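Local structure of beta-fructofuranosidase (Arthrobacter, 3WPU) at residues 72-77 with 96-101; 114-119 with 140-145; 160-165 with 177-182. The protein is a beta-fructofuranosidase of the levansucrase/invertase family, whose members fold as five-bladed beta-propellers. All coordinates share one frame; numbering follows the deposited sequence. Where two conformers were deposited one is given.

Contact 1 of 3, residues 72-77 with 96-101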
loop_
_atom_site.group_PDB
_atom_site.type_symbol
_atom_site.label_atom_id
_atom_site.label_comp_id
_atom_site.label_asym_id
_atom_site.label_seq_id
_atom_site.Cartn_x
_atom_site.Cartn_y
_atom_site.Cartn_z
ATOM N N VAL A 72 -12.171 5.243 16.396
ATOM C CA VAL A 72 -10.859 5.731 15.987
ATOM C C VAL A 72 -10.906 6.284 14.552
ATOM O O VAL A 72 -11.879 6.048 13.819
ATOM C CB VAL A 72 -9.780 4.604 16.011
ATOM C CG1 VAL A 72 -9.340 4.288 17.437
ATOM C CG2 VAL A 72 -10.242 3.361 15.275
ATOM N N TRP A 73 -9.865 7.026 14.175
ATOM C CA TRP A 73 -9.605 7.339 12.772
ATOM C C TRP A 73 -8.787 6.184 12.245
ATOM O O TRP A 73 -7.861 5.758 12.906
ATOM C CB TRP A 73 -8.776 8.600 12.591
ATOM C CG TRP A 73 -9.380 9.912 13.048
ATOM C CD1 TRP A 73 -8.907 10.706 14.034
ATOM C CD2 TRP A 73 -10.494 10.600 12.472
ATOM N NE1 TRP A 73 -9.687 11.860 14.135
ATOM C CE2 TRP A 73 -10.653 11.808 13.175
ATOM C CE3 TRP A 73 -11.363 10.327 11.408
ATOM C CZ2 TRP A 73 -11.662 12.724 12.861
ATOM C CZ3 TRP A 73 -12.375 11.217 11.127
ATOM C CH2 TRP A 73 -12.501 12.407 11.832
ATOM N N VAL A 74 -9.136 5.711 11.061
ATOM C CA VAL A 74 -8.436 4.579 10.442
ATOM C C VAL A 74 -7.917 5.021 9.097
ATOM O O VAL A 74 -8.649 5.646 8.341
ATOM C CB VAL A 74 -9.428 3.415 10.201
ATOM C CG1 VAL A 74 -8.711 2.250 9.538
ATOM C CG2 VAL A 74 -10.087 2.971 11.496
ATOM N N TRP A 75 -6.690 4.637 8.726
ATOM C CA TRP A 75 -6.256 4.877 7.345
ATOM C C TRP A 75 -5.513 3.674 6.804
ATOM O O TRP A 75 -6.169 2.620 6.642
ATOM C CB TRP A 75 -5.587 6.245 7.108
ATOM C CG TRP A 75 -4.277 6.667 7.844
ATOM C CD1 TRP A 75 -3.100 7.012 7.226
ATOM C CD2 TRP A 75 -4.042 6.873 9.258
ATOM N NE1 TRP A 75 -2.172 7.396 8.130
ATOM C CE2 TRP A 75 -2.706 7.313 9.391
ATOM C CE3 TRP A 75 -4.829 6.744 10.422
ATOM C CZ2 TRP A 75 -2.127 7.591 10.629
ATOM C CZ3 TRP A 75 -4.253 7.022 11.653
ATOM C CH2 TRP A 75 -2.916 7.455 11.750
ATOM N N ASP A 76 -4.228 3.778 6.508
ATOM C CA ASP A 76 -3.550 2.667 5.810
ATOM C C ASP A 76 -3.856 1.326 6.485
ATOM O O ASP A 76 -3.672 1.183 7.688
ATOM C CB ASP A 76 -2.040 2.788 5.804
ATOM C CG ASP A 76 -1.517 4.101 5.284
ATOM O OD1 ASP A 76 -2.268 5.037 4.984
ATOM O OD2 ASP A 76 -0.283 4.185 5.203
ATOM N N THR A 77 -4.299 0.353 5.694
ATOM C CA THR A 77 -4.732 -0.929 6.193
ATOM C C THR A 77 -4.059 -2.017 5.361
ATOM O O THR A 77 -3.851 -1.855 4.145
ATOM C CB THR A 77 -6.253 -1.026 6.150
ATOM O OG1 THR A 77 -6.776 -0.012 7.046
ATOM C CG2 THR A 77 -6.752 -2.400 6.527
ATOM N N ILE A 96 -7.259 -7.889 9.929
ATOM C CA ILE A 96 -6.530 -6.801 9.263
ATOM C C ILE A 96 -5.820 -5.933 10.286
ATOM O O ILE A 96 -6.213 -5.875 11.471
ATOM C CB ILE A 96 -7.435 -5.945 8.375
ATOM C CG1 ILE A 96 -8.527 -5.291 9.222
ATOM C CG2 ILE A 96 -7.983 -6.792 7.224
ATOM C CD1 ILE A 96 -9.428 -4.324 8.471
ATOM N N PHE A 97 -4.771 -5.280 9.806
ATOM C CA PHE A 97 -4.012 -4.288 10.569
ATOM C C PHE A 97 -4.224 -2.936 9.949
ATOM O O PHE A 97 -4.271 -2.822 8.716
ATOM C CB PHE A 97 -2.521 -4.627 10.539
ATOM C CG PHE A 97 -2.167 -5.846 11.333
ATOM C CD1 PHE A 97 -1.939 -5.759 12.694
ATOM C CD2 PHE A 97 -2.045 -7.070 10.715
ATOM C CE1 PHE A 97 -1.597 -6.873 13.438
ATOM C CE2 PHE A 97 -1.695 -8.191 11.451
ATOM C CZ PHE A 97 -1.474 -8.094 12.804
ATOM N N SER A 98 -4.363 -1.908 10.792
ATOM C CA SER A 98 -4.583 -0.554 10.331
ATOM C C SER A 98 -3.805 0.470 11.146
ATOM O O SER A 98 -3.607 0.293 12.356
ATOM C CB SER A 98 -6.056 -0.154 10.466
ATOM O OG SER A 98 -6.955 -1.005 9.770
ATOM N N LEU A 99 -3.416 1.574 10.496
ATOM C CA LEU A 99 -2.972 2.753 11.214
ATOM C C LEU A 99 -4.224 3.387 11.810
ATOM O O LEU A 99 -5.223 3.558 11.104
ATOM C CB LEU A 99 -2.279 3.771 10.297
ATOM C CG LEU A 99 -1.001 3.283 9.606
ATOM C CD1 LEU A 99 -0.259 4.447 8.995
ATOM C CD2 LEU A 99 -0.146 2.511 10.593
ATOM N N VAL A 100 -4.173 3.629 13.107
ATOM C CA VAL A 100 -5.298 4.265 13.817
ATOM C C VAL A 100 -4.795 5.428 14.661
ATOM O O VAL A 100 -3.645 5.456 15.095
ATOM C CB VAL A 100 -6.089 3.249 14.678
ATOM C CG1 VAL A 100 -6.658 2.105 13.824
ATOM C CG2 VAL A 100 -5.252 2.677 15.807
ATOM N N ALA A 101 -5.682 6.392 14.920
ATOM C CA ALA A 101 -5.376 7.547 15.717
ATOM C C ALA A 101 -6.641 7.839 16.498
ATOM O O ALA A 101 -7.731 7.544 16.008
ATOM C CB ALA A 101 -5.005 8.752 14.865
#
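W75 and D76 both face L99 in a beta bulge, in the buried antiparallel pairing of residues 72-77 of strand 72-81 with residues 96-101 of strand 93-102. Ladder bonds flank the irregularity: the W73 N to A101 O distance is 2.9 Å, W75 N reaches L99 O at 3.0 Å, and L99 N then bonds D76 O at 2.8 Å. The extra residue shifts the register by one before T77 pairs with S98.

The W75 side chain starts between its own N and carbonyl carbon (chi1 61°), a setting that brings the indole back across strand 96-101. L99 CB lies 3.6 Å from the centroid of the six-membered ring of W75, only 9° from the ring normal, a CH-pi contact over the face. A101 N approaches the W75 ring edge, while A101 CB packs 3.7 Å from W75 CZ3.

A short polar relay ties down the bulge: T77 OG1 accepts from S98 OG at 2.9 Å and donates to W75 O at 2.7 Å, engaging this buried hydroxyl on both counts. The ring nitrogen of W75 and D76 OD2 hydrogen-bond glycerol, probably from the crystallisation liquor, and D76 OD1 bonds S422. Strand 115-122 continues the ladder beyond 96-101, bonding S98 and V100, whereas strand 159-169 runs parallel on the far flank of 72-81.

Contact 2 of 3, residues 114-119 with 140-145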
loop_
_atom_site.group_PDB
_atom_site.type_symbol
_atom_site.label_atom_id
_atom_site.label_comp_id
_atom_site.label_asym_id
_atom_site.label_seq_id
_atom_site.Cartn_x
_atom_site.Cartn_y
_atom_site.Cartn_z
ATOM N N ALA A 114 0.244 8.304 15.349
ATOM C CA ALA A 114 -0.241 7.094 14.696
ATOM C C ALA A 114 0.234 5.856 15.426
ATOM O O ALA A 114 1.374 5.802 15.897
ATOM C CB ALA A 114 0.262 7.034 13.269
ATOM N N LYS A 115 -0.659 4.875 15.485
ATOM C CA LYS A 115 -0.363 3.559 16.055
ATOM C C LYS A 115 -0.991 2.462 15.198
ATOM O O LYS A 115 -1.876 2.719 14.405
ATOM C CB LYS A 115 -0.905 3.486 17.479
ATOM C CG LYS A 115 -0.346 4.557 18.391
ATOM C CD LYS A 115 -1.018 4.495 19.752
ATOM C CE LYS A 115 -0.596 5.674 20.592
ATOM N NZ LYS A 115 -1.184 5.527 21.936
ATOM N N ILE A 116 -0.469 1.246 15.299
ATOM C CA ILE A 116 -1.074 0.119 14.628
ATOM C C ILE A 116 -2.106 -0.549 15.518
ATOM O O ILE A 116 -1.824 -0.934 16.662
ATOM C CB ILE A 116 -0.023 -0.911 14.150
ATOM C CG1 ILE A 116 0.846 -0.250 13.084
ATOM C CG2 ILE A 116 -0.722 -2.164 13.653
ATOM C CD1 ILE A 116 2.080 -1.047 12.697
ATOM N N GLY A 117 -3.306 -0.701 14.954
ATOM C CA GLY A 117 -4.400 -1.424 15.576
ATOM C C GLY A 117 -4.806 -2.593 14.698
ATOM O O GLY A 117 -4.218 -2.815 13.637
ATOM N N TYR A 118 -5.787 -3.372 15.134
ATOM C CA TYR A 118 -6.285 -4.462 14.308
ATOM C C TYR A 118 -7.784 -4.609 14.386
ATOM O O TYR A 118 -8.413 -4.158 15.342
ATOM C CB TYR A 118 -5.579 -5.778 14.639
ATOM C CG TYR A 118 -5.914 -6.376 16.001
ATOM C CD1 TYR A 118 -6.788 -7.453 16.097
ATOM C CD2 TYR A 118 -5.341 -5.897 17.168
ATOM C CE1 TYR A 118 -7.099 -8.018 17.315
ATOM C CE2 TYR A 118 -5.656 -6.467 18.408
ATOM C CZ TYR A 118 -6.523 -7.546 18.451
ATOM O OH TYR A 118 -6.871 -8.172 19.634
ATOM N N PHE A 119 -8.356 -5.199 13.338
ATOM C CA PHE A 119 -9.788 -5.478 13.278
ATOM C C PHE A 119 -9.944 -6.942 12.904
ATOM O O PHE A 119 -9.031 -7.543 12.322
ATOM C CB PHE A 119 -10.496 -4.622 12.226
ATOM C CG PHE A 119 -10.539 -3.131 12.505
ATOM C CD1 PHE A 119 -11.682 -2.565 13.050
ATOM C CD2 PHE A 119 -9.487 -2.301 12.161
ATOM C CE1 PHE A 119 -11.764 -1.194 13.263
ATOM C CE2 PHE A 119 -9.560 -0.928 12.367
ATOM C CZ PHE A 119 -10.701 -0.383 12.942
ATOM N N GLY A 140 -8.403 -3.209 19.086
ATOM C CA GLY A 140 -7.512 -2.330 19.833
ATOM C C GLY A 140 -6.108 -2.288 19.249
ATOM O O GLY A 140 -5.874 -2.657 18.079
ATOM N N LEU A 141 -5.179 -1.808 20.075
ATOM C CA LEU A 141 -3.823 -1.551 19.629
ATOM C C LEU A 141 -3.008 -2.821 19.691
ATOM O O LEU A 141 -3.196 -3.654 20.578
ATOM C CB LEU A 141 -3.184 -0.483 20.490
ATOM C CG LEU A 141 -3.871 0.891 20.424
ATOM C CD1 LEU A 141 -3.237 1.857 21.413
ATOM C CD2 LEU A 141 -3.768 1.442 19.005
ATOM N N VAL A 142 -2.087 -2.945 18.754
ATOM C CA VAL A 142 -1.175 -4.104 18.732
ATOM C C VAL A 142 -0.139 -4.049 19.855
ATOM O O VAL A 142 0.143 -5.074 20.505
ATOM C CB VAL A 142 -0.503 -4.224 17.370
ATOM C CG1 VAL A 142 0.639 -5.259 17.407
ATOM C CG2 VAL A 142 -1.543 -4.590 16.315
ATOM N N PHE A 143 0.442 -2.873 20.049
ATOM C CA PHE A 143 1.595 -2.705 20.933
ATOM C C PHE A 143 1.233 -2.080 22.278
ATOM O O PHE A 143 0.537 -1.065 22.347
ATOM C CB PHE A 143 2.658 -1.863 20.252
ATOM C CG PHE A 143 3.298 -2.536 19.077
ATOM C CD1 PHE A 143 4.157 -3.597 19.256
ATOM C CD2 PHE A 143 3.017 -2.110 17.771
ATOM C CE1 PHE A 143 4.759 -4.187 18.167
ATOM C CE2 PHE A 143 3.609 -2.703 16.687
ATOM C CZ PHE A 143 4.483 -3.756 16.873
ATOM N N LYS A 144 1.760 -2.655 23.348
ATOM C CA LYS A 144 1.685 -2.000 24.656
ATOM C C LYS A 144 2.536 -0.738 24.645
ATOM O O LYS A 144 3.525 -0.641 23.922
ATOM C CB LYS A 144 2.149 -2.940 25.770
ATOM C CG LYS A 144 1.258 -4.158 25.954
ATOM C CD LYS A 144 1.884 -5.149 26.929
ATOM C CE LYS A 144 1.032 -6.400 27.064
ATOM N NZ LYS A 144 -0.272 -6.093 27.711
ATOM N N GLU A 145 2.127 0.253 25.425
ATOM C CA GLU A 145 2.874 1.512 25.525
ATOM C C GLU A 145 4.370 1.281 25.733
ATOM O O GLU A 145 4.767 0.458 26.555
ATOM C CB GLU A 145 2.346 2.347 26.695
ATOM C CG GLU A 145 2.807 3.797 26.672
ATOM C CD GLU A 145 1.839 4.691 25.930
ATOM O OE1 GLU A 145 1.010 5.350 26.605
ATOM O OE2 GLU A 145 1.887 4.721 24.676
HETATM O O HOH W 1 1.141 7.491 22.876
HETATM O O HOH W 2 -0.474 3.409 23.468
HETATM O O HOH W 3 0.018 -0.241 18.530
#
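The meeting of I116 and G117 with L141 and V142 belongs to an antiparallel strand pair at the outer side of the sheet, where strand 137-141 ends and the chain turns off into a loop. G117 and L141 form a non-hydrogen-bonded pair. Beyond it, V142 N donates to I116 O over 2.9 Å in an almost straight bond (178°). The same carbonyl accepts a second hydrogen bond, from a water 2.7 Å from I116 O, and that water accepts from F143 N, prolonging the pairing past the last strand residue. At the other end G140 O receives Y118 N in a more bent bond. G140 adopts a positive phi of 93°, a conformation readily reached by glycine.

V142 packs against strand 115-119 with one branch. This CG2 branch runs alongside that of I116, with the two CG2 atoms 3.7 Å apart, and also meets Y118 CD2 at 4.1 Å; its CG1 branch lies over the ring face of F143. The tyrosine ring, with CG between backbone N and carbonyl carbon (chi1 70°), leans toward the second strand, and its hydroxyl bonds V214 O.

Toward solvent, K115, extended beyond CG, crosses L141, its CD 3.8 Å from CD1 of the leucine. K115 NZ ends 4.2 Å from E145 OE2, too far for a salt bridge. A water bridges the opposite charges instead, 2.7 Å from K115 NZ and 3.0 Å from E145 OE2; a second water links them weakly.

With strands 72-81 and 93-102, this pair completes the four-stranded antiparallel meander typical of a beta-propeller blade, here at its outer margin.

Contact 3 of 3, residues 160-165 with 177-182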
loop_
_atom_site.group_PDB
_atom_site.type_symbol
_atom_site.label_atom_id
_atom_site.label_comp_id
_atom_site.label_asym_id
_atom_site.label_seq_id
_atom_site.Cartn_x
_atom_site.Cartn_y
_atom_site.Cartn_z
ATOM N N GLN A 160 6.393 9.313 18.918
ATOM C CA GLN A 160 6.898 8.000 18.547
ATOM C C GLN A 160 5.693 7.249 17.983
ATOM O O GLN A 160 4.716 7.005 18.685
ATOM C CB GLN A 160 7.539 7.326 19.758
ATOM C CG GLN A 160 8.658 6.323 19.444
ATOM C CD GLN A 160 8.158 4.986 18.943
ATOM O OE1 GLN A 160 7.746 4.143 19.719
ATOM N NE2 GLN A 160 8.216 4.779 17.618
ATOM N N THR A 161 5.767 6.919 16.701
ATOM C CA THR A 161 4.626 6.353 15.985
ATOM C C THR A 161 4.966 5.048 15.335
ATOM O O THR A 161 6.128 4.706 15.171
ATOM C CB THR A 161 4.142 7.259 14.862
ATOM O OG1 THR A 161 5.166 7.440 13.872
ATOM C CG2 THR A 161 3.770 8.590 15.396
ATOM N N GLN A 162 3.906 4.343 14.972
ATOM C CA GLN A 162 3.963 3.195 14.094
ATOM C C GLN A 162 3.271 3.590 12.804
ATOM O O GLN A 162 2.135 4.074 12.804
ATOM C CB GLN A 162 3.316 1.960 14.701
ATOM C CG GLN A 162 3.932 1.524 16.016
ATOM C CD GLN A 162 2.971 1.611 17.181
ATOM O OE1 GLN A 162 1.792 1.355 17.026
ATOM N NE2 GLN A 162 3.489 1.915 18.366
ATOM N N TRP A 163 4.016 3.467 11.717
ATOM C CA TRP A 163 3.522 3.732 10.370
ATOM C C TRP A 163 3.418 2.401 9.577
ATOM O O TRP A 163 3.698 1.339 10.144
ATOM C CB TRP A 163 4.417 4.799 9.730
ATOM C CG TRP A 163 4.135 6.233 10.170
ATOM C CD1 TRP A 163 3.213 6.667 11.078
ATOM C CD2 TRP A 163 4.819 7.387 9.698
ATOM N NE1 TRP A 163 3.266 8.049 11.178
ATOM C CE2 TRP A 163 4.244 8.515 10.338
ATOM C CE3 TRP A 163 5.829 7.589 8.764
ATOM C CZ2 TRP A 163 4.694 9.824 10.086
ATOM C CZ3 TRP A 163 6.268 8.905 8.500
ATOM C CH2 TRP A 163 5.689 9.999 9.161
ATOM N N SER A 164 3.061 2.462 8.283
ATOM C CA SER A 164 2.554 1.328 7.504
ATOM C C SER A 164 3.597 0.257 7.264
ATOM O O SER A 164 4.780 0.512 7.299
ATOM C CB SER A 164 2.028 1.784 6.125
ATOM O OG SER A 164 1.207 0.788 5.528
ATOM N N GLY A 165 3.103 -0.932 7.003
ATOM C CA GLY A 165 3.942 -2.040 6.574
ATOM C C GLY A 165 3.071 -3.137 6.007
ATOM O O GLY A 165 2.270 -2.905 5.086
ATOM N N LEU A 177 4.920 -8.986 11.893
ATOM C CA LEU A 177 4.458 -7.665 11.549
ATOM C C LEU A 177 5.649 -6.769 11.140
ATOM O O LEU A 177 6.507 -6.421 11.946
ATOM C CB LEU A 177 3.681 -7.083 12.716
ATOM C CG LEU A 177 3.127 -5.663 12.562
ATOM C CD1 LEU A 177 2.228 -5.555 11.344
ATOM C CD2 LEU A 177 2.394 -5.260 13.827
ATOM N N PHE A 178 5.740 -6.490 9.849
ATOM C CA PHE A 178 6.736 -5.554 9.318
ATOM C C PHE A 178 6.110 -4.174 9.328
ATOM O O PHE A 178 5.046 -3.995 8.789
ATOM C CB PHE A 178 7.153 -5.947 7.918
ATOM C CG PHE A 178 7.890 -7.259 7.870
ATOM C CD1 PHE A 178 9.255 -7.321 8.074
ATOM C CD2 PHE A 178 7.179 -8.440 7.716
ATOM C CE1 PHE A 178 9.934 -8.536 8.059
ATOM C CE2 PHE A 178 7.849 -9.660 7.702
ATOM C CZ PHE A 178 9.224 -9.698 7.886
ATOM N N PHE A 179 6.776 -3.206 9.916
ATOM C CA PHE A 179 6.209 -1.869 9.996
ATOM C C PHE A 179 7.279 -0.793 10.004
ATOM O O PHE A 179 8.461 -1.070 9.957
ATOM C CB PHE A 179 5.267 -1.767 11.203
ATOM C CG PHE A 179 5.969 -1.790 12.544
ATOM C CD1 PHE A 179 6.097 -0.629 13.304
ATOM C CD2 PHE A 179 6.516 -2.979 13.040
ATOM C CE1 PHE A 179 6.744 -0.650 14.542
ATOM C CE2 PHE A 179 7.164 -2.999 14.268
ATOM C CZ PHE A 179 7.274 -1.835 15.006
ATOM N N THR A 180 6.836 0.452 10.004
ATOM C CA THR A 180 7.729 1.582 10.044
ATOM C C THR A 180 7.668 2.171 11.437
ATOM O O THR A 180 6.620 2.665 11.875
ATOM C CB THR A 180 7.387 2.642 8.990
ATOM O OG1 THR A 180 7.138 2.034 7.707
ATOM C CG2 THR A 180 8.509 3.689 8.873
ATOM N N ASP A 181 8.796 2.138 12.127
ATOM C CA ASP A 181 8.876 2.535 13.522
ATOM C C ASP A 181 9.556 3.896 13.524
ATOM O O ASP A 181 10.679 4.005 13.058
ATOM C CB ASP A 181 9.672 1.484 14.307
ATOM C CG ASP A 181 9.458 1.581 15.833
ATOM O OD1 ASP A 181 8.578 2.357 16.303
ATOM O OD2 ASP A 181 10.162 0.879 16.591
ATOM N N VAL A 182 8.862 4.943 13.984
ATOM C CA VAL A 182 9.329 6.305 13.754
ATOM C C VAL A 182 9.463 7.112 15.043
ATOM O O VAL A 182 8.568 7.112 15.915
ATOM C CB VAL A 182 8.399 7.079 12.788
ATOM C CG1 VAL A 182 9.057 8.360 12.296
ATOM C CG2 VAL A 182 8.027 6.218 11.592
#
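F178 opens the pairing through its backbone: its carbonyl O receives a CA-H...O contact from G165 CA at 3.2 Å, where the strands come so close that the glycine's lack of a side chain matters. F179 follows, with its CB against the W163 carbonyl. Its ring reaches Q162, the nearest atoms being CE1 and the glutamine CG at 3.8 Å; the Q162 amide plane stands almost perpendicular to the ring (82°). That amide is engaged elsewhere, OE1 by I116 N and NE2 by T148.

T180 carries three bonds to the partner strand. Its carbonyl accepts W163 N at 2.7 Å in a nearly straight bond (175°), its own N reaches W163 O at a long 3.3 Å from above the carbonyl plane, and OG1 donates to S164 O at 2.8 Å, within the carbonyl plane. The hydroxyl also bonds D246 N, fixing its rotation between two backbones.

D181 has CG anti to its N (chi1 -163°), which carries the carboxylate to the end of Q160. NE2 of the glutamine lies 2.8 Å from D181 OD1, above the carboxylate plane. The same NE2 meets V182 O at 2.9 Å from above its carbonyl plane, while T161 N approaches that oxygen in the plane; two donors thus share one acceptor. Q160 OE1 is bonded by T148.

V182 finally sets its CG2 3.8 Å from W163 CE3. T161 OG1 lies above the indole, offset toward its rim, and W163 NE1 bonds H111 O.

Strands 159-169 and 174-184 form a beta hairpin, and strands 197-210 and 213-226 extend it into the four-stranded antiparallel meander characteristic of a propeller blade.

Overall arrangement
The contacts occupy one curled sheet. Strand 93-102 of contact 1 adjoins strand 115-122 of contact 2, the contact centres about 9 Å apart, joined by V100 N to K115 O and S98 O to G117 N, each 2.8 Å. Contact 3, about 12 Å from contact 1 and 11 Å from contact 2 (centres), comes from the next meander. It meets contact 2 through A114 O and Q162 N, 3.1 Å apart, a probable hydrogen bond, and contact 1 through L99 CD2, 3.5 Å from Q162 O. Contacts 1 and 3 both reach bound glycerol, through W75, D76 and the S164 backbone N; D76 OD2 lies 3.5 Å from S164 CB, consistent with a pocket lined by the parallel neighbours 72-81 and 159-169.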